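Local atomic coordinates of Serine/threonine-protein kinase Tel1 (Chaetomium thermophilum, PDB entry 6SKY), a protein that binds ATP and, as an ATM-family serine/threonine kinase, probably phosphorylates target proteins to switch on checkpoint signalling when DNA is damaged. Residues A[2675-2680]-A[2718-2723]; A[2684-2689]-A[2711-2716]; A[2690-2695]-A[2936-2941]. All blocks are in the same frame, centred on the assembly; numbering follows the deposited sequence.

How the contacts relate
The three contacts follow one another on one side of the protein, from the kinase domain to the FATC tail. Contacts 1 and 2, with centres about 12 Å apart, join through a probable hydrogen bond from H2718 ND1 to D2685 OD2 of 2.7 Å; along the sequence contact 2 nests inside the loop that contact 1 closes. Contacts 2 and 3, about 11 Å apart between centres, share helix 2688-2697; L2686, in the loop just before it, packs its CB on C2691 SG at 3.7 Å. The centres of contacts 1 and 3 are about 17 Å apart; their nearest atoms, about 5 Å apart, do not touch. In contact 3 the side chain of R2692 is about 7 Å from the bound nucleotide analogue.

Contact 1 of 3, residues A[2675-2680]-A[2718-2723]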
loop_
_atom_site.group_PDB
_atom_site.type_symbol
_atom_site.label_atom_id
_atom_site.label_comp_id
_atom_site.label_asym_id
_atom_site.label_seq_id
_atom_site.Cartn_x
_atom_site.Cartn_y
_atom_site.Cartn_z
ATOM N N MET A 2675 -23.815 -37.298 16.714
ATOM C CA MET A 2675 -23.956 -38.058 17.947
ATOM C C MET A 2675 -23.903 -39.565 17.717
ATOM O O MET A 2675 -23.331 -40.279 18.547
ATOM C CB MET A 2675 -25.231 -37.656 18.677
ATOM C CG MET A 2675 -25.089 -36.333 19.396
ATOM S SD MET A 2675 -23.608 -36.270 20.414
ATOM C CE MET A 2675 -22.819 -34.800 19.786
ATOM N N PRO A 2676 -24.482 -40.102 16.637
ATOM C CA PRO A 2676 -24.246 -41.524 16.344
ATOM C C PRO A 2676 -22.825 -41.834 15.920
ATOM O O PRO A 2676 -22.296 -42.897 16.265
ATOM C CB PRO A 2676 -25.242 -41.805 15.221
ATOM C CG PRO A 2676 -26.298 -40.838 15.424
ATOM C CD PRO A 2676 -25.642 -39.600 15.889
ATOM N N ALA A 2677 -22.190 -40.944 15.165
ATOM C CA ALA A 2677 -20.844 -41.205 14.684
ATOM C C ALA A 2677 -19.843 -41.277 15.819
ATOM O O ALA A 2677 -18.876 -42.041 15.741
ATOM C CB ALA A 2677 -20.433 -40.133 13.688
ATOM N N HIS A 2678 -20.054 -40.505 16.880
ATOM C CA HIS A 2678 -19.102 -40.494 17.981
ATOM C C HIS A 2678 -19.033 -41.844 18.664
ATOM O O HIS A 2678 -17.961 -42.270 19.099
ATOM C CB HIS A 2678 -19.470 -39.411 18.986
ATOM C CG HIS A 2678 -18.804 -38.105 18.725
ATOM N ND1 HIS A 2678 -17.464 -37.900 18.949
ATOM C CD2 HIS A 2678 -19.291 -36.935 18.260
ATOM C CE1 HIS A 2678 -17.157 -36.657 18.635
ATOM N NE2 HIS A 2678 -18.245 -36.052 18.209
ATOM N N GLU A 2679 -20.159 -42.530 18.779
ATOM C CA GLU A 2679 -20.153 -43.849 19.382
ATOM C C GLU A 2679 -19.884 -44.953 18.378
ATOM O O GLU A 2679 -19.497 -46.052 18.781
ATOM C CB GLU A 2679 -21.482 -44.117 20.077
ATOM C CG GLU A 2679 -22.643 -44.185 19.137
ATOM C CD GLU A 2679 -23.928 -44.510 19.848
ATOM O OE1 GLU A 2679 -23.877 -44.727 21.074
ATOM O OE2 GLU A 2679 -24.986 -44.552 19.186
ATOM N N ARG A 2680 -20.083 -44.695 17.089
ATOM C CA ARG A 2680 -19.724 -45.691 16.091
ATOM C C ARG A 2680 -18.215 -45.786 15.920
ATOM O O ARG A 2680 -17.678 -46.883 15.750
ATOM C CB ARG A 2680 -20.402 -45.359 14.770
ATOM C CG ARG A 2680 -19.835 -46.071 13.593
ATOM C CD ARG A 2680 -20.751 -45.981 12.413
ATOM N NE ARG A 2680 -20.880 -44.624 11.912
ATOM C CZ ARG A 2680 -22.001 -43.921 11.951
ATOM N NH1 ARG A 2680 -22.033 -42.697 11.462
ATOM N NH2 ARG A 2680 -23.094 -44.449 12.473
ATOM N N HIS A 2718 -13.537 -37.548 21.186
ATOM C CA HIS A 2718 -12.673 -37.208 20.074
ATOM C C HIS A 2718 -13.493 -36.874 18.843
ATOM O O HIS A 2718 -14.516 -37.512 18.605
ATOM C CB HIS A 2718 -11.724 -38.361 19.741
ATOM C CG HIS A 2718 -10.926 -38.844 20.906
ATOM N ND1 HIS A 2718 -11.369 -39.837 21.749
ATOM C CD2 HIS A 2718 -9.714 -38.467 21.373
ATOM C CE1 HIS A 2718 -10.464 -40.052 22.684
ATOM N NE2 HIS A 2718 -9.451 -39.234 22.479
ATOM N N PRO A 2719 -13.069 -35.904 18.042
ATOM C CA PRO A 2719 -13.860 -35.514 16.871
ATOM C C PRO A 2719 -13.927 -36.606 15.818
ATOM O O PRO A 2719 -12.998 -37.395 15.643
ATOM C CB PRO A 2719 -13.117 -34.286 16.343
ATOM C CG PRO A 2719 -11.778 -34.362 16.934
ATOM C CD PRO A 2719 -11.918 -35.016 18.245
ATOM N N VAL A 2720 -15.051 -36.640 15.103
ATOM C CA VAL A 2720 -15.303 -37.656 14.091
ATOM C C VAL A 2720 -15.807 -37.039 12.797
ATOM O O VAL A 2720 -16.328 -37.746 11.936
ATOM C CB VAL A 2720 -16.321 -38.691 14.588
ATOM C CG1 VAL A 2720 -15.804 -39.411 15.786
ATOM C CG2 VAL A 2720 -17.609 -38.015 14.897
ATOM N N MET A 2721 -15.675 -35.729 12.639
ATOM C CA MET A 2721 -16.303 -35.090 11.491
ATOM C C MET A 2721 -15.600 -35.442 10.191
ATOM O O MET A 2721 -16.227 -35.439 9.128
ATOM C CB MET A 2721 -16.336 -33.586 11.694
ATOM C CG MET A 2721 -17.051 -32.818 10.621
ATOM S SD MET A 2721 -18.804 -33.128 10.578
ATOM C CE MET A 2721 -19.174 -32.467 8.969
ATOM N N ARG A 2722 -14.317 -35.784 10.257
ATOM C CA ARG A 2722 -13.578 -36.120 9.051
ATOM C C ARG A 2722 -14.135 -37.344 8.354
ATOM O O ARG A 2722 -13.837 -37.561 7.180
ATOM C CB ARG A 2722 -12.116 -36.349 9.385
ATOM C CG ARG A 2722 -11.862 -37.616 10.111
ATOM C CD ARG A 2722 -10.475 -37.625 10.658
ATOM N NE ARG A 2722 -10.236 -38.776 11.510
ATOM C CZ ARG A 2722 -10.562 -38.832 12.790
ATOM N NH1 ARG A 2722 -10.305 -39.918 13.491
ATOM N NH2 ARG A 2722 -11.158 -37.807 13.364
ATOM N N TYR A 2723 -14.938 -38.144 9.039
ATOM C CA TYR A 2723 -15.540 -39.300 8.411
ATOM C C TYR A 2723 -16.777 -38.961 7.607
ATOM O O TYR A 2723 -17.133 -39.736 6.723
ATOM C CB TYR A 2723 -15.889 -40.340 9.458
ATOM C CG TYR A 2723 -14.676 -40.979 10.056
ATOM C CD1 TYR A 2723 -14.283 -40.690 11.341
ATOM C CD2 TYR A 2723 -13.912 -41.858 9.324
ATOM C CE1 TYR A 2723 -13.180 -41.267 11.883
ATOM C CE2 TYR A 2723 -12.806 -42.438 9.858
ATOM C CZ TYR A 2723 -12.443 -42.139 11.136
ATOM O OH TYR A 2723 -11.327 -42.723 11.675
#
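Helix 2670-2681 of the kinase domain, which follows the short strand ending at the nucleotide-pocket residue P2669, presents A2677 and H2678 to V2720 in the loop that leads into helix 2722-2726. One methyl of the valine, CG2, stands almost squarely over the imidazole in a CH-pi contact: it is 3.8 Å from the centroid of the H2678 ring and only 5° off the ring normal. The same methyl presses on A2677, whose CB lies 3.7 Å from V2720 CG2; the small alanine lets the loop come close to the helix. V2720 CG1 is anti to the carbonyl carbon (chi1 -62°), which sets it beside the imidazole, with V2720 CG1 3.9 Å from H2678 ND1. Branching at CB thus gives one residue two points of touch. This is a helix-to-loop junction of the PI3/PI4-kinase fold, and a third element pins it: the carboxylate of D2803, in helix 2802-2806, takes a hydrogen bond from H2678 NE2 with one oxygen and one from V2720 N with the other. A flat ring with a donor at its far end suits H2678, which also stacks with F2717. Farther along, R2722 NH2 donates to P2719 O at 3.0 Å, from above the carbonyl plane, and also forms a salt bridge with D2806 of helix 2802-2806.

Contact 2 of 3, residues A[2684-2689]-A[2711-2716]; sequences KDLKGS and RRVTER
L2686 lies across R2716 at about a right angle, its branched end over the flat guanidinium. The methyl CD2 does the touching: it sits 3.6 Å above the guanidinium plane, displaced toward the rim, so that L2686 CD2 is 3.6 Å from R2716 NH2. The bend in the arginine chain (chi3 54°) turns the guanidinium toward the leucine, its face to CD2, and the aliphatic root joins in, with R2716 CB 4.1 Å from L2686 CG. An arginine suits the place because it offers both a greasy stem and a flat face while its charge remains at the surface. At the edge of the guanidinium, in its plane, lies K2684 O, 3.5 Å from R2716 NH1, too loose to count as a bond. The other leucine methyl turns inward, L2686 CD1 meeting V2713 CG2 at 4.2 Å. The backbones themselves are joined by a weak but fairly straight hydrogen bond from L2686 N to R2716 O, 3.3 Å long at 160°. D2685 covers that same oxygen, its CB 3.4 Å from R2716 O, while its carboxylate, well short of a salt bridge with R2716, reaches H2718. With an alanine in place of D2685, H2718 would probably lose the acceptor for its ND1, and its imidazole would be freer to turn. Helices 2688-2697 and 2703-2714 follow each other in the chain, run antiparallel and pack together through C2691 and V2713, which makes them an antiparallel helical hairpin, here one built into the PI3/PI4-kinase domain.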
loop_
_atom_site.group_PDB
_atom_site.type_symbol
_atom_site.label_atom_id
_atom_site.label_comp_id
_atom_site.label_asym_id
_atom_site.label_seq_id
_atom_site.Cartn_x
_atom_site.Cartn_y
_atom_site.Cartn_z
ATOM N N LYS A 2684 -15.339 -46.532 23.190
ATOM C CA LYS A 2684 -14.871 -46.374 24.559
ATOM C C LYS A 2684 -15.016 -44.953 25.082
ATOM O O LYS A 2684 -14.701 -44.705 26.248
ATOM C CB LYS A 2684 -13.410 -46.804 24.670
ATOM C CG LYS A 2684 -13.172 -48.271 24.406
ATOM C CD LYS A 2684 -11.708 -48.620 24.578
ATOM C CE LYS A 2684 -11.462 -50.087 24.286
ATOM N NZ LYS A 2684 -10.073 -50.500 24.631
ATOM N N ASP A 2685 -15.467 -44.017 24.257
ATOM C CA ASP A 2685 -15.634 -42.640 24.686
ATOM C C ASP A 2685 -16.962 -42.461 25.409
ATOM O O ASP A 2685 -17.826 -43.338 25.410
ATOM C CB ASP A 2685 -15.567 -41.694 23.493
ATOM C CG ASP A 2685 -14.158 -41.440 23.031
ATOM O OD1 ASP A 2685 -13.227 -42.052 23.587
ATOM O OD2 ASP A 2685 -13.980 -40.620 22.111
ATOM N N LEU A 2686 -17.116 -41.301 26.033
ATOM C CA LEU A 2686 -18.385 -40.948 26.639
ATOM C C LEU A 2686 -19.452 -40.786 25.569
ATOM O O LEU A 2686 -19.169 -40.451 24.419
ATOM C CB LEU A 2686 -18.264 -39.648 27.425
ATOM C CG LEU A 2686 -17.380 -39.588 28.660
ATOM C CD1 LEU A 2686 -17.264 -38.160 29.105
ATOM C CD2 LEU A 2686 -17.970 -40.430 29.759
ATOM N N LYS A 2687 -20.697 -41.022 25.956
ATOM C CA LYS A 2687 -21.799 -40.681 25.081
ATOM C C LYS A 2687 -21.939 -39.167 24.998
ATOM O O LYS A 2687 -21.296 -38.418 25.729
ATOM C CB LYS A 2687 -23.095 -41.303 25.581
ATOM C CG LYS A 2687 -23.061 -42.800 25.703
ATOM C CD LYS A 2687 -23.345 -43.449 24.379
ATOM C CE LYS A 2687 -23.496 -44.944 24.532
ATOM N NZ LYS A 2687 -23.903 -45.591 23.261
ATOM N N GLY A 2688 -22.792 -38.710 24.086
ATOM C CA GLY A 2688 -23.044 -37.284 23.995
ATOM C C GLY A 2688 -23.892 -36.782 25.142
ATOM O O GLY A 2688 -23.677 -35.680 25.651
ATOM N N SER A 2689 -24.860 -37.588 25.573
ATOM C CA SER A 2689 -25.701 -37.206 26.698
ATOM C C SER A 2689 -24.915 -37.159 27.999
ATOM O O SER A 2689 -25.184 -36.309 28.851
ATOM C CB SER A 2689 -26.874 -38.172 26.815
ATOM O OG SER A 2689 -26.444 -39.506 26.655
ATOM N N ARG A 2711 -12.302 -29.621 30.341
ATOM C CA ARG A 2711 -11.114 -30.329 29.881
ATOM C C ARG A 2711 -11.243 -31.824 30.116
ATOM O O ARG A 2711 -10.884 -32.632 29.252
ATOM C CB ARG A 2711 -9.871 -29.797 30.577
ATOM C CG ARG A 2711 -9.477 -28.414 30.168
ATOM C CD ARG A 2711 -8.167 -28.051 30.808
ATOM N NE ARG A 2711 -7.905 -26.622 30.748
ATOM C CZ ARG A 2711 -7.234 -26.032 29.769
ATOM N NH1 ARG A 2711 -7.039 -24.724 29.794
ATOM N NH2 ARG A 2711 -6.761 -26.753 28.764
ATOM N N ARG A 2712 -11.762 -32.211 31.280
ATOM C CA ARG A 2712 -11.938 -33.626 31.571
ATOM C C ARG A 2712 -12.892 -34.283 30.586
ATOM O O ARG A 2712 -12.704 -35.443 30.212
ATOM C CB ARG A 2712 -12.448 -33.794 32.996
ATOM C CG ARG A 2712 -12.470 -35.212 33.492
ATOM C CD ARG A 2712 -13.473 -35.385 34.612
ATOM N NE ARG A 2712 -13.720 -34.140 35.334
ATOM C CZ ARG A 2712 -12.919 -33.640 36.268
ATOM N NH1 ARG A 2712 -13.230 -32.502 36.870
ATOM N NH2 ARG A 2712 -11.800 -34.271 36.591
ATOM N N VAL A 2713 -13.926 -33.566 30.158
ATOM C CA VAL A 2713 -14.903 -34.157 29.250
ATOM C C VAL A 2713 -14.365 -34.228 27.828
ATOM O O VAL A 2713 -14.592 -35.214 27.125
ATOM C CB VAL A 2713 -16.230 -33.383 29.319
ATOM C CG1 VAL A 2713 -16.832 -33.220 27.947
ATOM C CG2 VAL A 2713 -17.196 -34.107 30.213
ATOM N N THR A 2714 -13.646 -33.206 27.370
ATOM C CA THR A 2714 -13.120 -33.280 26.016
ATOM C C THR A 2714 -11.877 -34.147 25.907
ATOM O O THR A 2714 -11.453 -34.440 24.790
ATOM C CB THR A 2714 -12.808 -31.895 25.459
ATOM O OG1 THR A 2714 -11.697 -31.330 26.152
ATOM C CG2 THR A 2714 -13.995 -30.998 25.596
ATOM N N GLU A 2715 -11.275 -34.560 27.017
ATOM C CA GLU A 2715 -10.225 -35.564 26.910
ATOM C C GLU A 2715 -10.766 -36.961 26.653
ATOM O O GLU A 2715 -9.987 -37.855 26.318
ATOM C CB GLU A 2715 -9.367 -35.567 28.169
ATOM C CG GLU A 2715 -8.172 -34.650 28.068
ATOM C CD GLU A 2715 -7.592 -34.278 29.414
ATOM O OE1 GLU A 2715 -8.097 -34.768 30.445
ATOM O OE2 GLU A 2715 -6.628 -33.485 29.441
ATOM N N ARG A 2716 -12.070 -37.167 26.798
ATOM C CA ARG A 2716 -12.711 -38.450 26.553
ATOM C C ARG A 2716 -13.738 -38.347 25.436
ATOM O O ARG A 2716 -14.734 -39.060 25.434
ATOM C CB ARG A 2716 -13.377 -38.972 27.819
ATOM C CG ARG A 2716 -12.435 -39.238 28.953
ATOM C CD ARG A 2716 -13.124 -40.078 29.989
ATOM N NE ARG A 2716 -13.670 -41.296 29.402
ATOM C CZ ARG A 2716 -14.525 -42.102 30.019
ATOM N NH1 ARG A 2716 -14.972 -43.190 29.411
ATOM N NH2 ARG A 2716 -14.939 -41.817 31.244
#

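Contact 3 of 3, residues A[2690-2695]-A[2936-2941]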
loop_
_atom_site.group_PDB
_atom_site.type_symbol
_atom_site.label_atom_id
_atom_site.label_comp_id
_atom_site.label_asym_id
_atom_site.label_seq_id
_atom_site.Cartn_x
_atom_site.Cartn_y
_atom_site.Cartn_z
ATOM N N GLN A 2690 -23.931 -38.039 28.166
ATOM C CA GLN A 2690 -23.116 -38.001 29.371
ATOM C C GLN A 2690 -22.258 -36.748 29.418
ATOM O O GLN A 2690 -22.112 -36.129 30.477
ATOM C CB GLN A 2690 -22.256 -39.255 29.447
ATOM C CG GLN A 2690 -23.056 -40.519 29.256
ATOM C CD GLN A 2690 -22.214 -41.766 29.325
ATOM O OE1 GLN A 2690 -20.995 -41.702 29.456
ATOM N NE2 GLN A 2690 -22.862 -42.918 29.240
ATOM N N CYS A 2691 -21.690 -36.351 28.278
ATOM C CA CYS A 2691 -20.944 -35.098 28.214
ATOM C C CYS A 2691 -21.847 -33.908 28.493
ATOM O O CYS A 2691 -21.467 -32.991 29.232
ATOM C CB CYS A 2691 -20.284 -34.948 26.845
ATOM S SG CYS A 2691 -19.021 -36.157 26.464
ATOM N N ARG A 2692 -23.052 -33.904 27.922
ATOM C CA ARG A 2692 -23.966 -32.796 28.162
ATOM C C ARG A 2692 -24.340 -32.698 29.630
ATOM O O ARG A 2692 -24.382 -31.601 30.192
ATOM C CB ARG A 2692 -25.223 -32.944 27.311
ATOM C CG ARG A 2692 -26.294 -31.966 27.693
ATOM C CD ARG A 2692 -27.346 -31.806 26.632
ATOM N NE ARG A 2692 -28.262 -30.727 26.986
ATOM C CZ ARG A 2692 -29.183 -30.219 26.178
ATOM N NH1 ARG A 2692 -29.327 -30.686 24.947
ATOM N NH2 ARG A 2692 -29.962 -29.237 26.599
ATOM N N LYS A 2693 -24.600 -33.831 30.273
ATOM C CA LYS A 2693 -24.990 -33.808 31.676
ATOM C C LYS A 2693 -23.833 -33.391 32.572
ATOM O O LYS A 2693 -24.026 -32.632 33.527
ATOM C CB LYS A 2693 -25.522 -35.173 32.085
ATOM C CG LYS A 2693 -25.947 -35.270 33.520
ATOM C CD LYS A 2693 -26.470 -36.657 33.811
ATOM C CE LYS A 2693 -26.873 -36.817 35.263
ATOM N NZ LYS A 2693 -27.369 -38.195 35.525
ATOM N N GLU A 2694 -22.625 -33.879 32.292
ATOM C CA GLU A 2694 -21.476 -33.471 33.091
ATOM C C GLU A 2694 -21.196 -31.987 32.939
ATOM O O GLU A 2694 -20.746 -31.335 33.884
ATOM C CB GLU A 2694 -20.247 -34.289 32.713
ATOM C CG GLU A 2694 -19.979 -35.415 33.685
ATOM C CD GLU A 2694 -18.964 -36.411 33.175
ATOM O OE1 GLU A 2694 -17.810 -36.011 32.916
ATOM O OE2 GLU A 2694 -19.326 -37.598 33.036
ATOM N N ILE A 2695 -21.452 -31.431 31.760
ATOM C CA ILE A 2695 -21.234 -30.001 31.609
ATOM C C ILE A 2695 -22.353 -29.204 32.264
ATOM O O ILE A 2695 -22.105 -28.129 32.819
ATOM C CB ILE A 2695 -21.059 -29.658 30.123
ATOM C CG1 ILE A 2695 -19.616 -29.912 29.712
ATOM C CG2 ILE A 2695 -21.427 -28.228 29.835
ATOM C CD1 ILE A 2695 -19.334 -29.564 28.296
ATOM N N LEU A 2936 -19.808 -21.867 27.945
ATOM C CA LEU A 2936 -20.976 -21.800 27.093
ATOM C C LEU A 2936 -22.063 -22.723 27.620
ATOM O O LEU A 2936 -21.801 -23.668 28.363
ATOM C CB LEU A 2936 -20.622 -22.174 25.656
ATOM C CG LEU A 2936 -19.826 -21.154 24.854
ATOM C CD1 LEU A 2936 -19.434 -21.733 23.542
ATOM C CD2 LEU A 2936 -20.639 -19.928 24.633
ATOM N N TYR A 2937 -23.298 -22.430 27.232
ATOM C CA TYR A 2937 -24.435 -23.229 27.660
ATOM C C TYR A 2937 -24.284 -24.669 27.192
ATOM O O TYR A 2937 -23.700 -24.946 26.145
ATOM C CB TYR A 2937 -25.722 -22.624 27.113
ATOM C CG TYR A 2937 -26.966 -23.367 27.493
ATOM C CD1 TYR A 2937 -27.270 -23.612 28.814
ATOM C CD2 TYR A 2937 -27.852 -23.801 26.529
ATOM C CE1 TYR A 2937 -28.406 -24.284 29.162
ATOM C CE2 TYR A 2937 -28.990 -24.468 26.869
ATOM C CZ TYR A 2937 -29.261 -24.709 28.188
ATOM O OH TYR A 2937 -30.401 -25.384 28.532
ATOM N N SER A 2938 -24.824 -25.598 27.980
ATOM C CA SER A 2938 -24.610 -27.014 27.706
ATOM C C SER A 2938 -25.358 -27.483 26.469
ATOM O O SER A 2938 -24.937 -28.448 25.826
ATOM C CB SER A 2938 -25.024 -27.846 28.907
ATOM O OG SER A 2938 -26.429 -27.920 29.004
ATOM N N GLY A 2939 -26.472 -26.837 26.125
ATOM C CA GLY A 2939 -27.186 -27.195 24.915
ATOM C C GLY A 2939 -26.491 -26.753 23.652
ATOM O O GLY A 2939 -26.764 -27.300 22.583
ATOM N N TRP A 2940 -25.634 -25.747 23.753
ATOM C CA TRP A 2940 -24.657 -25.358 22.742
ATOM C C TRP A 2940 -23.514 -26.337 22.895
ATOM O O TRP A 2940 -22.602 -26.125 23.687
ATOM C CB TRP A 2940 -24.203 -23.931 22.998
ATOM C CG TRP A 2940 -23.689 -23.130 21.859
ATOM C CD1 TRP A 2940 -24.350 -22.151 21.206
ATOM C CD2 TRP A 2940 -22.383 -23.179 21.288
ATOM N NE1 TRP A 2940 -23.556 -21.600 20.247
ATOM C CE2 TRP A 2940 -22.337 -22.216 20.279
ATOM C CE3 TRP A 2940 -21.251 -23.955 21.524
ATOM C CZ2 TRP A 2940 -21.210 -22.008 19.507
ATOM C CZ3 TRP A 2940 -20.140 -23.746 20.757
ATOM C CH2 TRP A 2940 -20.125 -22.784 19.762
ATOM N N ALA A 2941 -23.559 -27.442 22.163
ATOM C CA ALA A 2941 -22.652 -28.535 22.483
ATOM C C ALA A 2941 -21.219 -28.189 22.119
ATOM O O ALA A 2941 -20.779 -28.447 20.999
ATOM C CB ALA A 2941 -23.079 -29.805 21.758
#
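The guanidinium of R2692 lies flat against the backbone of the 2936-2941 loop, with G2939 CA 3.8 Å above its plane and over its centre, and S2938 O on the same face. Y2937 OH approaches obliquely, 4.3 Å from R2692 NH2. The tyrosine ring has its own cover from the loop: G2939 N stands 3.3 Å above one face, toward the rim, and S2938 OG lies over that face too. R2692 reaches the loop because its CG is anti to the backbone N (chi1 170°) and the chain stays extended as far as NE, which passes S2938 OG at 3.9 Å, beyond hydrogen-bonding range. Glycine suits position 2939 because a CB would run into CE2 of Y2937 and also crowd R2692 NH2. One helical turn on, I2695 offers its branch methyl to the serine, I2695 CG2 lying 3.7 Å from S2938 CB; a small side chain lets the loop come near. The loop keeps its shape through a type I beta turn from Y2937 to W2940, closed by a weak backbone bond from W2940 N to Y2937 O. FATC, the C-terminal element of PI3K-related kinases, here meets the kinase domain itself. Helix 2688-2697 packs against both this tail and helix 2703-2714, and Y2943 of the tail touches both helices: R2692 and I2695 on the first, V2713 and T2714 on the second. Between the two helices, I2695 packs on Y2710, and C2691 and E2694 lean on V2713.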